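Local coordinates for YjbQ family protein (Aeropyrum pernix, PDB 2P6H) that is of unknown function but belongs to the UPF0047 (YjbQ) family and assembles from three copies of its chain, at residues L37-P42 and V127-L132; D18-V23 and W111-F116; A47-E52 and T91-S96. All blocks are in the same frame, centred on the assembly; numbering follows the deposited sequence.

Contact 1 of 3, residues L37-P42 and V127-L132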
loop_
_atom_site.group_PDB
_atom_site.type_symbol
_atom_site.label_atom_id
_atom_site.label_comp_id
_atom_site.label_asym_id
_atom_site.label_seq_id
_atom_site.Cartn_x
_atom_site.Cartn_y
_atom_site.Cartn_z
ATOM N N LEU A 37 11.392 -1.610 9.895
ATOM C CA LEU A 37 10.777 -2.843 10.206
ATOM C C LEU A 37 9.790 -3.110 9.103
ATOM O O LEU A 37 9.094 -2.215 8.639
ATOM C CB LEU A 37 10.041 -2.643 11.518
ATOM C CG LEU A 37 9.002 -3.730 11.725
ATOM C CD1 LEU A 37 9.677 -5.043 12.109
ATOM C CD2 LEU A 37 7.966 -3.407 12.802
ATOM N N VAL A 38 9.774 -4.347 8.609
ATOM C CA VAL A 38 8.758 -4.690 7.613
ATOM C C VAL A 38 7.849 -5.716 8.209
ATOM O O VAL A 38 8.274 -6.764 8.676
ATOM C CB VAL A 38 9.375 -5.294 6.331
ATOM C CG1 VAL A 38 8.275 -5.600 5.317
ATOM C CG2 VAL A 38 10.360 -4.315 5.718
ATOM N N VAL A 39 6.567 -5.342 8.267
ATOM C CA VAL A 39 5.530 -6.223 8.735
ATOM C C VAL A 39 4.792 -6.709 7.536
ATOM O O VAL A 39 4.264 -5.939 6.744
ATOM C CB VAL A 39 4.550 -5.453 9.620
ATOM C CG1 VAL A 39 3.518 -6.412 10.209
ATOM C CG2 VAL A 39 5.301 -4.769 10.748
ATOM N N TYR A 40 4.732 -8.018 7.333
ATOM C CA TYR A 40 4.042 -8.535 6.167
ATOM C C TYR A 40 3.432 -9.902 6.430
ATOM O O TYR A 40 3.869 -10.660 7.293
ATOM C CB TYR A 40 5.006 -8.577 4.960
ATOM C CG TYR A 40 6.175 -9.489 5.184
ATOM C CD1 TYR A 40 7.156 -9.176 6.126
ATOM C CD2 TYR A 40 6.338 -10.628 4.389
ATOM C CE1 TYR A 40 8.270 -9.995 6.287
ATOM C CE2 TYR A 40 7.457 -11.445 4.545
ATOM C CZ TYR A 40 8.416 -11.129 5.506
ATOM O OH TYR A 40 9.530 -11.938 5.659
ATOM N N VAL A 41 2.345 -10.175 5.698
ATOM C CA VAL A 41 1.682 -11.451 5.828
ATOM C C VAL A 41 1.774 -12.203 4.483
ATOM O O VAL A 41 1.704 -11.619 3.409
ATOM C CB VAL A 41 0.220 -11.206 6.334
ATOM C CG1 VAL A 41 0.216 -10.136 7.423
ATOM C CG2 VAL A 41 -0.662 -10.757 5.184
ATOM N N PRO A 42 2.048 -13.504 4.551
ATOM C CA PRO A 42 2.183 -14.331 3.364
ATOM C C PRO A 42 0.818 -14.822 2.833
ATOM O O PRO A 42 0.744 -15.704 1.988
ATOM C CB PRO A 42 2.995 -15.523 3.825
ATOM C CG PRO A 42 2.438 -15.801 5.211
ATOM C CD PRO A 42 2.322 -14.308 5.742
ATOM N N VAL A 127 2.183 -13.726 10.769
ATOM C CA VAL A 127 2.726 -12.413 10.453
ATOM C C VAL A 127 4.220 -12.527 10.480
ATOM O O VAL A 127 4.798 -13.015 11.448
ATOM C CB VAL A 127 2.319 -11.417 11.544
ATOM C CG1 VAL A 127 3.028 -10.074 11.302
ATOM C CG2 VAL A 127 0.827 -11.194 11.545
ATOM N N ASN A 128 4.833 -12.142 9.361
ATOM C CA ASN A 128 6.267 -12.232 9.286
ATOM C C ASN A 128 6.879 -10.854 9.559
ATOM O O ASN A 128 6.272 -9.825 9.292
ATOM C CB ASN A 128 6.639 -12.698 7.858
ATOM C CG ASN A 128 6.279 -14.159 7.658
ATOM O OD1 ASN A 128 5.980 -14.609 6.558
ATOM N ND2 ASN A 128 6.341 -14.929 8.765
ATOM N N LEU A 129 8.086 -10.854 10.115
ATOM C CA LEU A 129 8.737 -9.604 10.495
ATOM C C LEU A 129 10.190 -9.596 10.052
ATOM O O LEU A 129 10.878 -10.615 10.100
ATOM C CB LEU A 129 8.686 -9.415 12.021
ATOM C CG LEU A 129 7.313 -9.557 12.694
ATOM C CD1 LEU A 129 7.451 -9.695 14.196
ATOM C CD2 LEU A 129 6.448 -8.357 12.338
ATOM N N LEU A 130 10.645 -8.431 9.612
ATOM C CA LEU A 130 12.021 -8.253 9.147
ATOM C C LEU A 130 12.554 -6.932 9.663
ATOM O O LEU A 130 11.942 -5.884 9.509
ATOM C CB LEU A 130 12.063 -8.272 7.603
ATOM C CG LEU A 130 13.481 -8.072 7.005
ATOM C CD1 LEU A 130 13.613 -8.666 5.603
ATOM C CD2 LEU A 130 13.869 -6.599 6.885
ATOM N N TYR A 131 13.726 -6.965 10.284
ATOM C CA TYR A 131 14.337 -5.739 10.773
ATOM C C TYR A 131 15.656 -5.542 10.062
ATOM O O TYR A 131 16.526 -6.419 10.079
ATOM C CB TYR A 131 14.590 -5.777 12.277
ATOM C CG TYR A 131 15.260 -4.505 12.742
ATOM C CD1 TYR A 131 14.558 -3.299 12.764
ATOM C CD2 TYR A 131 16.616 -4.483 13.071
ATOM C CE1 TYR A 131 15.192 -2.098 13.096
ATOM C CE2 TYR A 131 17.259 -3.282 13.403
ATOM C CZ TYR A 131 16.541 -2.100 13.408
ATOM O OH TYR A 131 17.170 -0.909 13.697
ATOM N N LEU A 132 15.802 -4.382 9.442
ATOM C CA LEU A 132 16.990 -4.054 8.675
ATOM C C LEU A 132 17.570 -2.770 9.226
ATOM O O LEU A 132 17.006 -1.693 9.088
ATOM C CB LEU A 132 16.607 -3.874 7.192
ATOM C CG LEU A 132 17.813 -3.675 6.244
ATOM C CD1 LEU A 132 18.513 -4.994 5.906
ATOM C CD2 LEU A 132 17.421 -3.046 4.907
HETATM O O HOH W 1 10.778 -12.777 7.881
#

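Contact 2 of 3, residues D18-V23 and W111-F116. With SO4 (sulfate ion), chain E.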
loop_
_atom_site.group_PDB
_atom_site.type_symbol
_atom_site.label_atom_id
_atom_site.label_comp_id
_atom_site.label_asym_id
_atom_site.label_seq_id
_atom_site.Cartn_x
_atom_site.Cartn_y
_atom_site.Cartn_z
ATOM N N ASP A 18 -5.713 -6.144 16.516
ATOM C CA ASP A 18 -4.581 -5.269 16.840
ATOM C C ASP A 18 -3.408 -6.155 17.283
ATOM O O ASP A 18 -3.433 -6.746 18.374
ATOM C CB ASP A 18 -4.945 -4.326 17.988
ATOM C CG ASP A 18 -3.812 -3.373 18.354
ATOM O OD1 ASP A 18 -2.670 -3.533 17.861
ATOM O OD2 ASP A 18 -4.068 -2.446 19.153
ATOM N N VAL A 19 -2.380 -6.245 16.447
ATOM C CA VAL A 19 -1.211 -7.084 16.771
ATOM C C VAL A 19 0.033 -6.239 17.082
ATOM O O VAL A 19 1.160 -6.718 17.078
ATOM C CB VAL A 19 -0.915 -8.068 15.611
ATOM C CG1 VAL A 19 -2.114 -8.987 15.388
ATOM C CG2 VAL A 19 -0.626 -7.300 14.336
ATOM N N THR A 20 -0.148 -4.954 17.366
ATOM C CA THR A 20 0.976 -4.053 17.702
ATOM C C THR A 20 1.866 -4.625 18.793
ATOM O O THR A 20 3.087 -4.568 18.728
ATOM C CB THR A 20 0.454 -2.706 18.202
ATOM O OG1 THR A 20 -0.573 -2.246 17.318
ATOM C CG2 THR A 20 1.588 -1.677 18.217
ATOM N N GLY A 21 1.228 -5.158 19.831
ATOM C CA GLY A 21 1.962 -5.704 20.959
ATOM C C GLY A 21 3.013 -6.730 20.584
ATOM O O GLY A 21 4.179 -6.610 20.963
ATOM N N LYS A 22 2.601 -7.750 19.841
ATOM C CA LYS A 22 3.504 -8.817 19.414
ATOM C C LYS A 22 4.653 -8.289 18.546
ATOM O O LYS A 22 5.772 -8.786 18.581
ATOM C CB LYS A 22 2.689 -9.845 18.627
ATOM C CG LYS A 22 1.740 -10.646 19.520
ATOM C CD LYS A 22 0.862 -11.599 18.709
ATOM C CE LYS A 22 0.049 -12.547 19.593
ATOM N NZ LYS A 22 -1.095 -13.055 18.838
ATOM N N VAL A 23 4.380 -7.281 17.725
ATOM C CA VAL A 23 5.426 -6.731 16.862
ATOM C C VAL A 23 6.508 -6.053 17.682
ATOM O O VAL A 23 7.698 -6.233 17.458
ATOM C CB VAL A 23 4.818 -5.697 15.912
ATOM C CG1 VAL A 23 5.927 -4.948 15.175
ATOM C CG2 VAL A 23 3.921 -6.385 14.900
ATOM N N TRP A 111 -2.026 7.564 17.474
ATOM C CA TRP A 111 -3.184 6.673 17.395
ATOM C C TRP A 111 -3.070 5.539 16.379
ATOM O O TRP A 111 -4.047 4.834 16.128
ATOM C CB TRP A 111 -4.434 7.506 17.092
ATOM C CG TRP A 111 -4.456 8.783 17.879
ATOM C CD1 TRP A 111 -4.267 10.047 17.401
ATOM C CD2 TRP A 111 -4.563 8.901 19.299
ATOM N NE1 TRP A 111 -4.238 10.949 18.437
ATOM C CE2 TRP A 111 -4.418 10.270 19.615
ATOM C CE3 TRP A 111 -4.759 7.981 20.336
ATOM C CZ2 TRP A 111 -4.464 10.744 20.931
ATOM C CZ3 TRP A 111 -4.804 8.455 21.649
ATOM C CH2 TRP A 111 -4.657 9.826 21.930
ATOM N N GLN A 112 -1.887 5.364 15.792
ATOM C CA GLN A 112 -1.679 4.300 14.809
ATOM C C GLN A 112 -1.332 2.973 15.465
ATOM O O GLN A 112 -0.531 2.914 16.399
ATOM C CB GLN A 112 -0.558 4.669 13.830
ATOM C CG GLN A 112 -0.870 5.869 12.942
ATOM C CD GLN A 112 0.218 6.140 11.908
ATOM O OE1 GLN A 112 1.413 6.056 12.204
ATOM N NE2 GLN A 112 -0.198 6.481 10.691
ATOM N N ARG A 113 -1.940 1.905 14.961
ATOM C CA ARG A 113 -1.684 0.575 15.453
ATOM C C ARG A 113 -1.613 -0.382 14.282
ATOM O O ARG A 113 -2.146 -0.130 13.209
ATOM C CB ARG A 113 -2.832 0.181 16.383
ATOM C CG ARG A 113 -2.952 1.114 17.588
ATOM C CD ARG A 113 -2.150 0.602 18.791
ATOM N NE ARG A 113 -2.270 1.525 19.924
ATOM C CZ ARG A 113 -2.761 1.029 21.075
ATOM N NH1 ARG A 113 -3.111 -0.243 21.153
ATOM N NH2 ARG A 113 -2.888 1.827 22.138
ATOM N N ILE A 114 -0.935 -1.505 14.467
ATOM C CA ILE A 114 -0.782 -2.509 13.425
ATOM C C ILE A 114 -1.954 -3.453 13.483
ATOM O O ILE A 114 -2.126 -4.215 14.426
ATOM C CB ILE A 114 0.524 -3.306 13.624
ATOM C CG1 ILE A 114 1.715 -2.345 13.649
ATOM C CG2 ILE A 114 0.724 -4.275 12.443
ATOM C CD1 ILE A 114 3.085 -2.849 14.101
ATOM N N LEU A 115 -2.782 -3.427 12.450
ATOM C CA LEU A 115 -3.977 -4.252 12.438
ATOM C C LEU A 115 -3.950 -5.399 11.438
ATOM O O LEU A 115 -3.705 -5.195 10.250
ATOM C CB LEU A 115 -5.199 -3.375 12.137
ATOM C CG LEU A 115 -5.321 -2.130 13.029
ATOM C CD1 LEU A 115 -6.483 -1.274 12.586
ATOM C CD2 LEU A 115 -5.503 -2.561 14.482
ATOM N N PHE A 116 -4.199 -6.607 11.928
ATOM C CA PHE A 116 -4.272 -7.776 11.066
ATOM C C PHE A 116 -5.720 -7.779 10.585
ATOM O O PHE A 116 -6.651 -7.694 11.391
ATOM C CB PHE A 116 -4.010 -9.068 11.841
ATOM C CG PHE A 116 -3.958 -10.288 10.962
ATOM C CD1 PHE A 116 -5.126 -10.941 10.593
ATOM C CD2 PHE A 116 -2.740 -10.767 10.481
ATOM C CE1 PHE A 116 -5.091 -12.055 9.758
ATOM C CE2 PHE A 116 -2.690 -11.886 9.643
ATOM C CZ PHE A 116 -3.868 -12.530 9.282
HETATM S S SO4 E . -3.434 -15.653 19.573
HETATM O O1 SO4 E . -2.469 -15.107 20.469
HETATM O O2 SO4 E . -4.777 -15.816 20.008
HETATM O O3 SO4 E . -2.931 -17.049 19.117
HETATM O O4 SO4 E . -3.503 -14.897 18.338
#

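Contact 3 of 3, residues A47-E52 and T91-S96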
loop_
_atom_site.group_PDB
_atom_site.type_symbol
_atom_site.label_atom_id
_atom_site.label_comp_id
_atom_site.label_asym_id
_atom_site.label_seq_id
_atom_site.Cartn_x
_atom_site.Cartn_y
_atom_site.Cartn_z
ATOM N N ALA A 47 -4.891 -9.369 5.221
ATOM C CA ALA A 47 -4.072 -8.193 4.941
ATOM C C ALA A 47 -3.605 -7.544 6.238
ATOM O O ALA A 47 -3.926 -7.997 7.331
ATOM C CB ALA A 47 -4.897 -7.188 4.124
ATOM N N VAL A 48 -2.770 -6.503 6.100
ATOM C CA VAL A 48 -2.373 -5.721 7.266
ATOM C C VAL A 48 -2.503 -4.258 6.947
ATOM O O VAL A 48 -2.188 -3.802 5.858
ATOM C CB VAL A 48 -0.912 -5.988 7.646
ATOM C CG1 VAL A 48 -0.026 -5.927 6.405
ATOM C CG2 VAL A 48 -0.442 -4.919 8.626
ATOM N N ALA A 49 -3.030 -3.538 7.938
ATOM C CA ALA A 49 -3.219 -2.123 7.789
ATOM C C ALA A 49 -2.743 -1.411 9.032
ATOM O O ALA A 49 -2.522 -2.012 10.076
ATOM C CB ALA A 49 -4.706 -1.894 7.630
ATOM N N VAL A 50 -2.613 -0.103 8.936
ATOM C CA VAL A 50 -2.258 0.695 10.098
ATOM C C VAL A 50 -3.305 1.732 10.333
ATOM O O VAL A 50 -3.597 2.563 9.482
ATOM C CB VAL A 50 -0.971 1.446 9.829
ATOM C CG1 VAL A 50 -0.678 2.402 10.983
ATOM C CG2 VAL A 50 0.179 0.465 9.686
ATOM N N ASN A 51 -3.934 1.658 11.499
ATOM C CA ASN A 51 -4.936 2.652 11.863
ATOM C C ASN A 51 -5.280 2.520 13.340
ATOM O O ASN A 51 -4.570 1.895 14.117
ATOM C CB ASN A 51 -6.189 2.426 10.999
ATOM C CG ASN A 51 -6.890 3.742 10.712
ATOM O OD1 ASN A 51 -7.682 4.242 11.506
ATOM N ND2 ASN A 51 -6.583 4.303 9.530
ATOM N N GLU A 52 -6.367 3.164 13.757
ATOM C CA GLU A 52 -6.761 3.196 15.165
ATOM C C GLU A 52 -7.478 1.931 15.621
ATOM O O GLU A 52 -8.406 1.453 14.955
ATOM C CB GLU A 52 -7.652 4.419 15.427
ATOM C CG GLU A 52 -7.740 4.809 16.890
ATOM C CD GLU A 52 -8.525 6.105 17.130
ATOM O OE1 GLU A 52 -8.604 6.966 16.211
ATOM O OE2 GLU A 52 -9.049 6.266 18.256
ATOM N N THR A 91 -6.102 -7.041 -2.105
ATOM C CA THR A 91 -5.452 -6.201 -3.121
ATOM C C THR A 91 -5.534 -4.694 -2.838
ATOM O O THR A 91 -4.675 -3.935 -3.246
ATOM C CB THR A 91 -5.983 -6.484 -4.548
ATOM O OG1 THR A 91 -7.234 -5.819 -4.751
ATOM C CG2 THR A 91 -6.136 -7.974 -4.834
ATOM N N ILE A 92 -6.624 -4.198 -2.204
ATOM C CA ILE A 92 -6.574 -2.714 -2.032
ATOM C C ILE A 92 -6.254 -2.321 -0.604
ATOM O O ILE A 92 -6.252 -1.149 -0.253
ATOM C CB ILE A 92 -7.927 -2.105 -2.305
ATOM C CG1 ILE A 92 -8.983 -2.872 -1.484
ATOM C CG2 ILE A 92 -8.257 -2.235 -3.806
ATOM C CD1 ILE A 92 -10.392 -2.276 -1.434
ATOM N N ILE A 93 -5.995 -3.318 0.280
ATOM C CA ILE A 93 -5.514 -2.947 1.604
ATOM C C ILE A 93 -4.011 -3.143 1.667
ATOM O O ILE A 93 -3.272 -2.321 2.191
ATOM C CB ILE A 93 -6.196 -3.823 2.677
ATOM C CG1 ILE A 93 -7.670 -3.439 2.835
ATOM C CG2 ILE A 93 -5.511 -3.628 4.040
ATOM C CD1 ILE A 93 -8.447 -4.463 3.669
ATOM N N GLY A 94 -3.512 -4.229 1.083
ATOM C CA GLY A 94 -2.074 -4.459 1.076
ATOM C C GLY A 94 -1.638 -5.533 2.062
ATOM O O GLY A 94 -2.287 -5.752 3.081
ATOM N N ASP A 95 -0.528 -6.201 1.769
ATOM C CA ASP A 95 -0.045 -7.274 2.631
ATOM C C ASP A 95 1.274 -6.984 3.336
ATOM O O ASP A 95 1.847 -7.872 3.967
ATOM C CB ASP A 95 0.087 -8.567 1.823
ATOM C CG ASP A 95 0.693 -8.331 0.468
ATOM O OD1 ASP A 95 1.476 -7.369 0.333
ATOM O OD2 ASP A 95 0.390 -9.104 -0.461
ATOM N N SER A 96 1.772 -5.759 3.218
ATOM C CA SER A 96 3.009 -5.433 3.920
ATOM C C SER A 96 3.087 -3.934 4.198
ATOM O O SER A 96 2.562 -3.111 3.458
ATOM C CB SER A 96 4.214 -5.884 3.072
ATOM O OG SER A 96 4.553 -4.851 2.146
#

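Contact 1 of 3, residues L37-P42 and V127-L132
The carbonyl oxygen of Tyr40 takes the backbone N of Asn128 at 2.7 Å, and Tyr40 N returns a bond to Asn128 O, which closes the first of two antiparallel hydrogen-bonded pairs between strands 35-40 and 124-133. Val38 and Leu130 make the second in the same reciprocal way. CA-H...O contacts add to these: Leu129 CA lies 3.4 Å from Val38 O, between the pairs, and Leu37 CA approaches Leu130 O just beyond the second.

A tyrosine laid across the neighbouring strand is the main side-chain feature. With CG of Tyr40 held between its own backbone N and carbonyl carbon (chi1 62°), the ring folds over Asn128 and not away from it. The CB of Asn128 sits over one face of the Tyr40 ring, 3.5 Å from its centroid and 19° off the normal, a CH-pi contact displaced toward CZ. The amide plane of Asn128 is turned 61° from the ring, and its OD1 packs against Pro42 CD. The phenol is anchored at its far end: a water 2.7 Å from Tyr40 OH is hydrogen-bonded to it and donates to Leu129 O, while Ser107 of the second subunit hydrogen-bonds the same hydroxyl. The ring is thereby tied both to strand 124-133 and to the subunit interface.

On the opposite face Val39 packs with Val127 and Leu129. Val39 CG1 meets Val127 CG1 at 3.9 Å, and Val39 CG2 lies 4.1 Å from Leu129 CD2, these two side chains running side by side in the same direction. The contact is thus a pair of neighbouring strands in the five-stranded antiparallel sheet, with Trp26 of helix 20-28 packed on the face of Leu37 and Leu129 and the second subunit on that of Tyr40 and Leu130.

Contact 2 of 3, residues D18-V23 and W111-F116
CG of Asp18 stands opposite the backbone N (chi1 -179°), and OG1 of Thr20 swings back beside its own N (chi1 -47°); together these rotations bring the carboxylate and the hydroxyl to strand 113-118. Thr20 OG1 accepts the backbone N-H of Ile114 at 3.0 Å and appears to donate, over a very short distance, to Asp18 OD1, so one hydroxyl relays between a strand amide and a carboxylate. The same OD1 of Asp18 takes Thr20 N at 2.9 Å, met nearly in line with its C-O bond, which defines an Asx turn at the start of helix 20-28.

The second oxygen is used differently. Arg113 reaches Asp18 with NH1, 3.1 Å from Asp18 OD2, in a salt bridge whose carboxylate and guanidinium planes are 53° apart. With this bond to OD2, the donors on OD1 probably limit the rotation of the carboxylate. Arg113 CB lies 3.4 Å from Thr20 OG1.

On the backbone, Val19 N donates to Ile114 O at 2.9 Å, just where the chain leaves strand 15-18 for the helix. Ile114 makes the apolar contacts: its CD1 meets both methyls of Val23 tip to tip at 3.7 Å, and its CG2 touches Val19 CG2, the two side chains crossing at about a right angle. Val19 CG1 rests on Phe116 CB, and Leu115 CD2 packs against the CA of Asp18.

Beyond these residues, Val23 continues onto Phe6 of strand 2-9 and Leu129 of strand 124-133, and Val48 of strand 46-51 lies against Ile114. The first turn of helix 20-28 is thus packed between the three-stranded sheet, whose central strand is 113-118, and strands 2-9 and 124-133 of the larger sheet.

Contact 3 of 3, residues A47-E52 and T91-S96
Gly94 O, just past the end of helix 84-93, accepts the backbone N of Val48 at 3.1 Å and so ties the chain leaving the helix to strand 46-51. Gly94 O also lies 3.2 Å from the CB of Ala47, so this small side chain packs beside the bond.

Ile93 supplies the apolar part. Its CG2, the branch anti to the backbone N, reaches Ala47 CB at 3.6 Å and Ala49 CB at 4.1 Å, touching two alanines on the same side of the strand. Val48 faces elsewhere. Its CG1, placed between the backbone N and carbonyl carbon (chi1 47°), lies along the chain that leaves the helix, 3.5 Å from Asp95 C.

In the next shell, Ile93 is backed by Ile65 of helix 55-69 and by Val117 of strand 113-118, while Val48 leans on Ile114 of that strand. Gly94, with positive phi (105°), turns the chain out of the helix; Asp95 then bonds through its backbone to Val41 and through its carboxylate to Arg97 of the second subunit, a salt bridge across the subunit interface. The pattern is that of a helix C-terminus ended by a glycine with positive phi, docked by one backbone bond onto strand 46-51, an outermost strand of the three-stranded antiparallel sheet within the chain.

How the contacts relate
Contact 1 lies in the five-stranded antiparallel sheet, whereas contacts 2 and 3 share the three-stranded one, in which strands 113-118 and 46-51 are neighbours joined by backbone bonds. The centres of contacts 1 and 2, and of contacts 1 and 3, are about 13 Å apart; those of contacts 2 and 3 are about 11 Å apart. Along the chain the segments of contacts 1 and 2 alternate, and contact 3 falls within the span of each. Val23 against Leu37 and Phe116 against Val127 join contacts 1 and 2; Tyr40 CB packing on Ser96 CB links contacts 1 and 3. Distant parts of the sequence are thereby woven into one subunit, with neighbouring copies meeting all three contacts.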